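Local coordinates for protein arylesterase (Agrobacterium tumefaciens, PDB 3DCI) that probably hydrolyses ester bonds, as an arylesterase-like member of the SGNH (GDSL) hydrolase family, and binds zinc, at residues P156-A167 / S203-D211. Numbering follows the deposited sequence.
Sequences PPCVAGPGGEPA and SPVDGVHLD. With ACY (acetic acid), chain M.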
loop_
_atom_site.group_PDB
_atom_site.type_symbol
_atom_site.label_atom_id
_atom_site.label_comp_id
_atom_site.label_asym_id
_atom_site.label_seq_id
_atom_site.Cartn_x
_atom_site.Cartn_y
_atom_site.Cartn_z
ATOM N N PRO A 156 -10.695 29.214 -1.667
ATOM C CA PRO A 156 -10.349 30.561 -1.218
ATOM C C PRO A 156 -9.047 30.516 -0.429
ATOM O O PRO A 156 -8.820 29.541 0.270
ATOM C CB PRO A 156 -11.511 30.940 -0.304
ATOM C CG PRO A 156 -12.619 30.009 -0.692
ATOM C CD PRO A 156 -11.962 28.747 -1.085
ATOM N N PRO A 157 -8.175 31.535 -0.575
ATOM C CA PRO A 157 -6.905 31.520 0.135
ATOM C C PRO A 157 -7.043 31.587 1.650
ATOM O O PRO A 157 -8.050 32.091 2.177
ATOM C CB PRO A 157 -6.180 32.760 -0.392
ATOM C CG PRO A 157 -7.229 33.622 -0.950
ATOM C CD PRO A 157 -8.314 32.720 -1.428
ATOM N N CYS A 158 -6.020 31.092 2.341
ATOM C CA CYS A 158 -5.936 31.216 3.787
ATOM C C CYS A 158 -5.761 32.679 4.228
ATOM O O CYS A 158 -5.294 33.527 3.470
ATOM C CB CYS A 158 -4.782 30.358 4.321
ATOM S SG CYS A 158 -5.075 28.601 3.990
ATOM N N VAL A 159 -6.154 32.953 5.464
ATOM C CA VAL A 159 -5.982 34.272 6.041
ATOM C C VAL A 159 -5.403 34.095 7.427
ATOM O O VAL A 159 -5.239 32.971 7.881
ATOM C CB VAL A 159 -7.316 35.063 6.082
ATOM C CG1 VAL A 159 -7.823 35.332 4.646
ATOM C CG2 VAL A 159 -8.346 34.353 6.926
ATOM N N ALA A 160 -5.059 35.200 8.073
ATOM C CA ALA A 160 -4.533 35.149 9.424
ATOM C C ALA A 160 -5.579 34.504 10.320
ATOM O O ALA A 160 -6.712 34.991 10.422
ATOM C CB ALA A 160 -4.191 36.546 9.921
ATOM N N GLY A 161 -5.210 33.374 10.925
ATOM C CA GLY A 161 -5.948 32.809 12.041
ATOM C C GLY A 161 -5.651 33.606 13.299
ATOM O O GLY A 161 -4.920 34.610 13.252
ATOM N N PRO A 162 -6.209 33.165 14.439
ATOM C CA PRO A 162 -6.060 33.885 15.719
ATOM C C PRO A 162 -4.608 34.221 16.118
ATOM O O PRO A 162 -4.332 35.346 16.592
ATOM C CB PRO A 162 -6.687 32.920 16.736
ATOM C CG PRO A 162 -7.649 32.102 15.936
ATOM C CD PRO A 162 -7.042 31.955 14.572
ATOM N N GLY A 163 -3.694 33.265 15.935
ATOM C CA GLY A 163 -2.287 33.477 16.316
ATOM C C GLY A 163 -1.493 34.405 15.400
ATOM O O GLY A 163 -0.325 34.691 15.667
ATOM N N GLY A 164 -2.116 34.881 14.323
ATOM C CA GLY A 164 -1.431 35.694 13.324
ATOM C C GLY A 164 -1.132 34.910 12.056
ATOM O O GLY A 164 -0.667 35.493 11.077
ATOM N N GLU A 165 -1.395 33.596 12.071
ATOM C CA GLU A 165 -1.151 32.735 10.910
ATOM C C GLU A 165 -2.287 31.735 10.734
ATOM O O GLU A 165 -3.046 31.473 11.674
ATOM C CB GLU A 165 0.172 31.984 11.071
ATOM C CG GLU A 165 1.429 32.842 10.893
ATOM C CD GLU A 165 2.692 32.123 11.360
ATOM O OE1 GLU A 165 2.874 30.932 10.979
ATOM O OE2 GLU A 165 3.495 32.742 12.110
ATOM N N PRO A 166 -2.420 31.169 9.525
ATOM C CA PRO A 166 -3.487 30.189 9.344
ATOM C C PRO A 166 -3.215 28.896 10.121
ATOM O O PRO A 166 -2.069 28.592 10.459
ATOM C CB PRO A 166 -3.496 29.928 7.828
ATOM C CG PRO A 166 -2.559 30.942 7.218
ATOM C CD PRO A 166 -1.626 31.357 8.297
ATOM N N ALA A 167 -4.279 28.146 10.384
ATOM C CA ALA A 167 -4.170 26.859 11.051
ATOM C C ALA A 167 -3.346 25.877 10.207
ATOM O O ALA A 167 -3.313 25.963 8.977
ATOM C CB ALA A 167 -5.554 26.290 11.309
ATOM N N SER A 203 -12.448 31.928 6.908
ATOM C CA SER A 203 -12.834 32.496 8.212
ATOM C C SER A 203 -11.596 32.862 9.048
ATOM O O SER A 203 -10.622 32.111 9.071
ATOM C CB SER A 203 -13.671 31.482 8.987
ATOM O OG SER A 203 -14.033 31.980 10.251
ATOM N N PRO A 204 -11.630 34.003 9.757
ATOM C CA PRO A 204 -10.533 34.285 10.687
ATOM C C PRO A 204 -10.558 33.445 11.977
ATOM O O PRO A 204 -9.602 33.504 12.751
ATOM C CB PRO A 204 -10.728 35.761 11.012
ATOM C CG PRO A 204 -12.193 35.997 10.811
ATOM C CD PRO A 204 -12.627 35.082 9.722
ATOM N N VAL A 205 -11.639 32.697 12.215
ATOM C CA VAL A 205 -11.709 31.777 13.352
ATOM C C VAL A 205 -10.551 30.763 13.310
ATOM O O VAL A 205 -9.962 30.445 14.336
ATOM C CB VAL A 205 -13.085 31.048 13.404
ATOM C CG1 VAL A 205 -13.039 29.853 14.329
ATOM C CG2 VAL A 205 -14.178 32.006 13.871
ATOM N N ASP A 206 -10.222 30.258 12.122
ATOM C CA ASP A 206 -9.030 29.424 11.984
ATOM C C ASP A 206 -8.122 29.769 10.809
ATOM O O ASP A 206 -7.077 29.140 10.643
ATOM C CB ASP A 206 -9.404 27.936 11.971
ATOM C CG ASP A 206 -10.125 27.510 10.723
ATOM O OD1 ASP A 206 -10.319 28.309 9.784
ATOM O OD2 ASP A 206 -10.487 26.330 10.689
ATOM N N GLY A 207 -8.500 30.763 10.018
ATOM C CA GLY A 207 -7.720 31.171 8.855
ATOM C C GLY A 207 -7.813 30.260 7.646
ATOM O O GLY A 207 -7.184 30.529 6.631
ATOM N N VAL A 208 -8.603 29.189 7.726
ATOM C CA VAL A 208 -8.574 28.136 6.695
ATOM C C VAL A 208 -9.969 27.735 6.158
ATOM O O VAL A 208 -10.190 27.700 4.948
ATOM C CB VAL A 208 -7.810 26.884 7.220
ATOM C CG1 VAL A 208 -7.882 25.722 6.224
ATOM C CG2 VAL A 208 -6.353 27.259 7.559
ATOM N N HIS A 209 -10.898 27.446 7.059
ATOM C CA HIS A 209 -12.220 26.945 6.695
ATOM C C HIS A 209 -13.220 28.054 6.425
ATOM O O HIS A 209 -12.910 29.212 6.621
ATOM C CB HIS A 209 -12.730 25.989 7.783
ATOM C CG HIS A 209 -11.904 24.752 7.890
ATOM N ND1 HIS A 209 -10.920 24.595 8.845
ATOM C CD2 HIS A 209 -11.852 23.649 7.107
ATOM C CE1 HIS A 209 -10.313 23.436 8.657
ATOM N NE2 HIS A 209 -10.859 22.838 7.612
ATOM N N LEU A 210 -14.405 27.670 5.951
ATOM C CA LEU A 210 -15.435 28.617 5.507
ATOM C C LEU A 210 -16.680 28.589 6.400
ATOM O O LEU A 210 -17.162 27.516 6.766
ATOM C CB LEU A 210 -15.848 28.295 4.068
ATOM C CG LEU A 210 -14.741 28.289 3.029
ATOM C CD1 LEU A 210 -15.252 27.650 1.729
ATOM C CD2 LEU A 210 -14.268 29.716 2.818
ATOM N N ASP A 211 -17.203 29.762 6.751
ATOM C CA ASP A 211 -18.478 29.807 7.446
ATOM C C ASP A 211 -19.613 29.422 6.470
ATOM O O ASP A 211 -19.363 29.204 5.274
ATOM C CB ASP A 211 -18.696 31.138 8.181
ATOM C CG ASP A 211 -18.805 32.340 7.271
ATOM O OD1 ASP A 211 -19.033 32.207 6.054
ATOM O OD2 ASP A 211 -18.692 33.455 7.823
HETATM C C ACY M . -9.703 20.473 5.035
HETATM O O ACY M . -10.000 19.416 4.477
HETATM O OXT ACY M . -9.601 20.549 6.275
HETATM C CH3 ACY M . -9.438 21.727 4.222
HETATM O O HOH W 1 -8.237 28.355 2.904
#
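Val208 pushes its CG2 branch between Cys158, Pro166 and Ala167, lying 4.0 Å from Cys158 SG and 3.9 Å from Pro166 CB. Its other branch, CG1, stands anti to the backbone N (chi1 174°) and rests over the centre of the His209 ring, so one valine serves both the loop packing and the imidazole. Beside it the Gly207 carbonyl enters the bend of 156-167: Val159 N donates to Gly207 O at 2.9 Å, tilted 18° from the carbonyl plane, and Cys158 CA makes a bent CA-H...O contact with the same oxygen. Gly207, at positive phi, packs its backbone closely against Val159, Gly161 and Pro166. Next along, Ala167 N meets Asp206 O at 3.0 Å, nearly head-on to the carbonyl. Farther out, the Pro162 ring sets CG against Val205 O, and at the inner end the Pro156 and Leu210 side chains cross at about a right angle, CG of the one meeting CD2 of the other. One water donates to both Pro156 O and Val208 O, bridging the backbones there.

The Asp206 carboxylate turns back into its own loop. OD1 accepts from Val208 N (an Asx turn) and His209 N, while OD2 takes His209 ND1 at 2.6 Å, in the ring plane. The two backbone bonds hold the carboxylate, and the ND1 bond ties the ring to it; NE2 donates to OXT of a bound acetic acid molecule, probably from the crystallisation liquor, and Ser32 OG lies nearby. This is consistent with the Ser-His-Asp triad of SGNH hydrolases.

The contact thus joins the loop after strand 149-154 to the His-bearing loop between strand 192-195 and helix 212-229. Pro156 and Leu210 pack on Leu33 of helix 32-35 and Ile218 of helix 212-229, while Pro166 leans on Ile172 of helix 172-175.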